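Local coordinates for LPXTG cell wall surface protein (PDB 7AVH), which probably acts as a streptococcal surface adhesin, its tandem SHIRT repeats, two of which make up this chain, serving as a stalk of variable length, at residues S36-T41 / E65-A70; Y86-E91 / T114-G119. All blocks are in the same frame, centred on the assembly; numbering follows the deposited sequence.

Contact 1: residues S36-T41 / E65-A70; sequences SQATPT and ETINGA
Ala-38 and Ile-67 meet on one face of a two-stranded antiparallel ribbon, CB of Ala-38 lying 3.9 Å from CD1 of Ile-67. This is the close-packed part: both residues are buried, and Ile-67 continues onto Tyr-2 of strand 2-10 and Ala-72 of strand 72-94, joining the ribbon to the main sheet of the first SHIRT domain of this chain. Ser-36 OG, 4.1 Å from Ile-67 CG1, bonds to Lys-33 O. The partly exposed Glu-65 shares this face, resting on Ala-72 and making a long, weak ion pair with Lys-62. Ala-38 and Glu-65 form a hydrogen-bonded pair, Ala-38 N to Glu-65 O at 2.8 Å and Glu-65 N to Ala-38 O at 2.9 Å; Ile-67 N donates to Ser-36 O over 2.8 Å, nearly straight (169°). The face bearing Gln-37 and Thr-66, a non-hydrogen-bonded pair, is exposed and meets mainly through one polar bond. The glutamine chain bends at chi2 (-58°), folding its amide across the ribbon until Gln-37 NE2 donates to Thr-66 OG1 at 2.6 Å, the hydroxyl close to the amide plane. Backbone bonds and the Ala-38/Ile-67 contact thus hold the strands together, while on the exposed face the side-chain bond adds a polar link.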
loop_
_atom_site.group_PDB
_atom_site.type_symbol
_atom_site.label_atom_id
_atom_site.label_comp_id
_atom_site.label_asym_id
_atom_site.label_seq_id
_atom_site.Cartn_x
_atom_site.Cartn_y
_atom_site.Cartn_z
ATOM N N SER A 36 18.967 23.929 32.925
ATOM C CA SER A 36 19.740 23.653 31.697
ATOM C C SER A 36 18.793 23.342 30.536
ATOM O O SER A 36 17.587 23.082 30.755
ATOM C CB SER A 36 20.726 22.492 31.881
ATOM O OG SER A 36 20.095 21.241 32.112
ATOM N N GLN A 37 19.324 23.307 29.337
ATOM C CA GLN A 37 18.567 22.900 28.131
ATOM C C GLN A 37 18.722 21.379 27.948
ATOM O O GLN A 37 19.832 20.823 27.885
ATOM C CB GLN A 37 19.128 23.549 26.864
ATOM C CG GLN A 37 18.900 25.059 26.774
ATOM C CD GLN A 37 17.418 25.336 26.836
ATOM O OE1 GLN A 37 16.642 24.995 25.914
ATOM N NE2 GLN A 37 17.022 25.941 27.938
ATOM N N ALA A 38 17.604 20.692 27.842
ATOM C CA ALA A 38 17.584 19.275 27.459
ATOM C C ALA A 38 17.246 19.165 25.977
ATOM O O ALA A 38 16.317 19.842 25.522
ATOM C CB ALA A 38 16.626 18.561 28.303
ATOM N N THR A 39 18.005 18.367 25.290
ATOM C CA THR A 39 17.673 18.055 23.887
ATOM C C THR A 39 17.565 16.548 23.771
ATOM O O THR A 39 18.376 15.785 24.290
ATOM C CB THR A 39 18.700 18.568 22.881
ATOM O OG1 THR A 39 19.949 17.958 23.205
ATOM C CG2 THR A 39 18.797 20.071 22.867
ATOM N N PRO A 40 16.556 16.058 23.010
ATOM C CA PRO A 40 16.293 14.649 22.964
ATOM C C PRO A 40 17.424 13.950 22.186
ATOM O O PRO A 40 18.050 14.472 21.293
ATOM C CB PRO A 40 14.930 14.576 22.231
ATOM C CG PRO A 40 14.876 15.829 21.437
ATOM C CD PRO A 40 15.584 16.868 22.324
ATOM N N THR A 41 17.654 12.693 22.550
ATOM C CA THR A 41 18.583 11.816 21.871
ATOM C C THR A 41 17.925 11.378 20.544
ATOM O O THR A 41 16.824 10.824 20.586
ATOM C CB THR A 41 18.904 10.598 22.707
ATOM O OG1 THR A 41 19.374 11.012 23.999
ATOM C CG2 THR A 41 19.898 9.679 22.026
ATOM N N GLU A 65 14.098 21.660 25.504
ATOM C CA GLU A 65 13.260 22.233 26.547
ATOM C C GLU A 65 14.159 22.592 27.714
ATOM O O GLU A 65 15.132 21.913 27.972
ATOM C CB GLU A 65 12.221 21.247 27.048
ATOM C CG GLU A 65 11.145 21.891 27.908
ATOM C CD GLU A 65 10.000 20.903 28.035
ATOM O OE1 GLU A 65 10.072 20.071 28.995
ATOM O OE2 GLU A 65 9.047 20.997 27.251
ATOM N N THR A 66 13.751 23.639 28.413
ATOM C CA THR A 66 14.416 24.068 29.638
ATOM C C THR A 66 13.961 23.165 30.774
ATOM O O THR A 66 12.748 22.969 30.991
ATOM C CB THR A 66 14.115 25.532 29.917
ATOM O OG1 THR A 66 14.596 26.343 28.857
ATOM C CG2 THR A 66 14.773 25.984 31.193
ATOM N N ILE A 67 14.898 22.572 31.490
ATOM C CA ILE A 67 14.550 21.812 32.709
ATOM C C ILE A 67 14.113 22.830 33.784
ATOM O O ILE A 67 14.868 23.824 34.082
ATOM C CB ILE A 67 15.780 21.010 33.199
ATOM C CG1 ILE A 67 16.254 19.954 32.188
ATOM C CG2 ILE A 67 15.487 20.337 34.532
ATOM C CD1 ILE A 67 15.210 18.889 31.874
ATOM N N ASN A 68 12.909 22.709 34.279
ATOM C CA ASN A 68 12.371 23.678 35.244
ATOM C C ASN A 68 11.730 22.922 36.385
ATOM O O ASN A 68 10.484 22.732 36.409
ATOM C CB ASN A 68 11.423 24.685 34.612
ATOM C CG ASN A 68 11.166 25.833 35.562
ATOM O OD1 ASN A 68 11.849 26.022 36.591
ATOM N ND2 ASN A 68 10.156 26.609 35.217
ATOM N N GLY A 69 12.581 22.336 37.235
ATOM C CA GLY A 69 12.090 21.718 38.474
ATOM C C GLY A 69 11.264 20.443 38.205
ATOM O O GLY A 69 10.408 20.075 39.015
ATOM N N ALA A 70 11.525 19.752 37.087
ATOM C CA ALA A 70 10.880 18.460 36.801
ATOM C C ALA A 70 11.630 17.814 35.655
ATOM O O ALA A 70 12.288 18.453 34.798
ATOM C CB ALA A 70 9.411 18.615 36.464
#

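Contact 2: residues Y86-E91 / T114-G119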
loop_
_atom_site.group_PDB
_atom_site.type_symbol
_atom_site.label_atom_id
_atom_site.label_comp_id
_atom_site.label_asym_id
_atom_site.label_seq_id
_atom_site.Cartn_x
_atom_site.Cartn_y
_atom_site.Cartn_z
ATOM N N TYR A 86 0.549 -3.233 -6.640
ATOM C CA TYR A 86 0.515 -3.623 -8.073
ATOM C C TYR A 86 -0.916 -3.473 -8.577
ATOM O O TYR A 86 -1.852 -3.269 -7.795
ATOM C CB TYR A 86 1.093 -5.015 -8.203
ATOM C CG TYR A 86 2.541 -5.080 -7.790
ATOM C CD1 TYR A 86 3.544 -4.688 -8.645
ATOM C CD2 TYR A 86 2.915 -5.414 -6.521
ATOM C CE1 TYR A 86 4.866 -4.667 -8.274
ATOM C CE2 TYR A 86 4.264 -5.329 -6.101
ATOM C CZ TYR A 86 5.243 -4.986 -6.993
ATOM O OH TYR A 86 6.576 -4.901 -6.623
ATOM N N LYS A 87 -1.028 -3.684 -9.883
ATOM C CA LYS A 87 -2.322 -3.601 -10.589
ATOM C C LYS A 87 -2.659 -4.961 -11.193
ATOM O O LYS A 87 -1.815 -5.777 -11.449
ATOM C CB LYS A 87 -2.246 -2.552 -11.718
ATOM C CG LYS A 87 -1.978 -1.156 -11.204
ATOM C CD LYS A 87 -2.075 -0.115 -12.328
ATOM C CE LYS A 87 -1.741 1.271 -11.813
ATOM N NZ LYS A 87 -1.690 2.281 -12.895
ATOM N N ALA A 88 -3.948 -5.094 -11.469
ATOM C CA ALA A 88 -4.439 -6.173 -12.341
ATOM C C ALA A 88 -5.197 -5.562 -13.487
ATOM O O ALA A 88 -6.110 -4.802 -13.271
ATOM C CB ALA A 88 -5.322 -7.114 -11.569
ATOM N N THR A 89 -4.727 -5.871 -14.715
ATOM C CA THR A 89 -5.313 -5.314 -15.924
ATOM C C THR A 89 -6.024 -6.423 -16.717
ATOM O O THR A 89 -5.841 -7.607 -16.447
ATOM C CB THR A 89 -4.154 -4.671 -16.721
ATOM O OG1 THR A 89 -3.172 -5.664 -17.016
ATOM C CG2 THR A 89 -3.455 -3.566 -15.890
ATOM N N HIS A 90 -6.747 -5.926 -17.722
ATOM C CA HIS A 90 -7.605 -6.808 -18.548
ATOM C C HIS A 90 -7.335 -6.483 -19.975
ATOM O O HIS A 90 -7.074 -5.370 -20.397
ATOM C CB HIS A 90 -9.084 -6.535 -18.175
ATOM C CG HIS A 90 -9.440 -6.707 -16.739
ATOM N ND1 HIS A 90 -9.155 -5.729 -15.781
ATOM C CD2 HIS A 90 -10.045 -7.697 -16.070
ATOM C CE1 HIS A 90 -9.598 -6.163 -14.626
ATOM N NE2 HIS A 90 -10.118 -7.385 -14.713
ATOM N N GLU A 91 -7.665 -7.516 -20.782
ATOM C CA GLU A 91 -7.665 -7.407 -22.245
ATOM C C GLU A 91 -8.753 -8.341 -22.797
ATOM O O GLU A 91 -9.003 -9.345 -22.182
ATOM C CB GLU A 91 -6.327 -7.844 -22.810
ATOM C CG GLU A 91 -6.128 -8.055 -24.270
ATOM C CD GLU A 91 -4.777 -8.546 -24.699
ATOM O OE1 GLU A 91 -3.844 -8.878 -23.830
ATOM O OE2 GLU A 91 -4.633 -8.544 -25.969
ATOM N N THR A 114 -6.418 -1.566 -8.854
ATOM C CA THR A 114 -5.194 -0.924 -8.324
ATOM C C THR A 114 -5.009 -1.248 -6.852
ATOM O O THR A 114 -5.886 -1.733 -6.158
ATOM C CB THR A 114 -5.293 0.569 -8.604
ATOM O OG1 THR A 114 -6.337 1.177 -7.843
ATOM C CG2 THR A 114 -5.431 0.966 -10.062
ATOM N N ASP A 115 -3.791 -0.907 -6.403
ATOM C CA ASP A 115 -3.409 -0.938 -4.962
ATOM C C ASP A 115 -3.477 -2.360 -4.411
ATOM O O ASP A 115 -3.867 -2.573 -3.273
ATOM C CB ASP A 115 -4.272 0.012 -4.132
ATOM C CG ASP A 115 -4.461 1.367 -4.768
ATOM O OD1 ASP A 115 -3.519 2.180 -4.675
ATOM O OD2 ASP A 115 -5.552 1.580 -5.394
ATOM N N LEU A 116 -3.140 -3.343 -5.258
ATOM C CA LEU A 116 -3.131 -4.752 -4.821
ATOM C C LEU A 116 -1.822 -5.038 -4.083
ATOM O O LEU A 116 -0.739 -4.759 -4.574
ATOM C CB LEU A 116 -3.284 -5.674 -6.025
ATOM C CG LEU A 116 -4.499 -5.444 -6.941
ATOM C CD1 LEU A 116 -4.566 -6.479 -8.028
ATOM C CD2 LEU A 116 -5.761 -5.402 -6.140
ATOM N N LYS A 117 -1.933 -5.653 -2.931
ATOM C CA LYS A 117 -0.755 -6.015 -2.134
ATOM C C LYS A 117 0.034 -7.149 -2.754
ATOM O O LYS A 117 -0.533 -8.131 -3.291
ATOM C CB LYS A 117 -1.167 -6.366 -0.717
ATOM C CG LYS A 117 -1.641 -5.117 0.011
ATOM C CD LYS A 117 -1.808 -5.302 1.491
ATOM C CE LYS A 117 -2.488 -4.119 2.141
ATOM N NZ LYS A 117 -2.723 -4.516 3.548
ATOM N N ASP A 118 1.333 -7.022 -2.691
ATOM C CA ASP A 118 2.234 -8.131 -3.069
ATOM C C ASP A 118 1.863 -9.388 -2.251
ATOM O O ASP A 118 1.604 -9.298 -1.006
ATOM C CB ASP A 118 3.715 -7.782 -2.888
ATOM C CG ASP A 118 4.662 -8.527 -3.848
ATOM O OD1 ASP A 118 4.182 -9.328 -4.638
ATOM O OD2 ASP A 118 5.898 -8.267 -3.832
ATOM N N GLY A 119 1.815 -10.518 -2.954
ATOM C CA GLY A 119 1.449 -11.842 -2.415
ATOM C C GLY A 119 -0.055 -12.075 -2.367
ATOM O O GLY A 119 -0.438 -13.208 -2.001
HETATM O O HOH W 1 7.206 -5.988 -4.142
#
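Tyr-86 pairs with Leu-116 through two backbone bonds, Tyr-86 N to Leu-116 O at 2.9 Å and Leu-116 N to Tyr-86 O at 2.8 Å; Leu-116 CB also packs 3.3 Å from Tyr-86 O. Tyr-86 CG stands anti to the carbonyl carbon (chi1 -63°), which carries the ring toward Asp-118: Tyr-86 CE2 lies 3.9 Å from Asp-118 CG, with ring and carboxylate planes 59° apart. A water in the plane of the ring, at its edge, joins Tyr-86 OH (2.8 Å) to Asp-118 OD2, to which it donates over 2.6 Å; Asp-118 OD1 accepts from Gly-153 N, so each carboxylate oxygen has a partner. Opposite Tyr-86 the partner strand carries an extra residue: Asp-115, with positive phi, and Leu-116 make a G1 beta bulge in the antiparallel pairing of strands 72-94 and 113-117, whose segments diverge strongly (113°), within the second SHIRT domain of this chain, a member of the ubiquitin clan. Just before the bulge, Thr-114 OG1 donates to Asp-115 OD2, approaching from above the carboxylate plane. Lys-87 follows, its extended chain running alongside Thr-114 in the same direction, while its backbone N bonds Asp-155 OD1. Next comes the buried Ala-88, whose CB meets Leu-116 CD1 at 3.7 Å and also touches Phe-158 of strand 156-166.

Contacts 1 and 2 belong to the first and second SHIRT domains of this chain and follow one another in series: 36-41/65-70 closes before 86-91/114-119 opens. Their centres are 50 Å apart and their nearest atoms about 30 Å, so neither touches the other. Strand 72-94, interrupted by a bulge or short loop, connects them: its early part, at Ala-72, meets side chains of contact 1, and its later part supplies segment 86-91 of contact 2. The centre of contact 1 lies about 39 Å from the centre of the chain, that of contact 2 about 11 Å, near where the two domains join. This spacing fits an elongated tandem-repeat stalk, consistent with a role in setting reach from the cell surface.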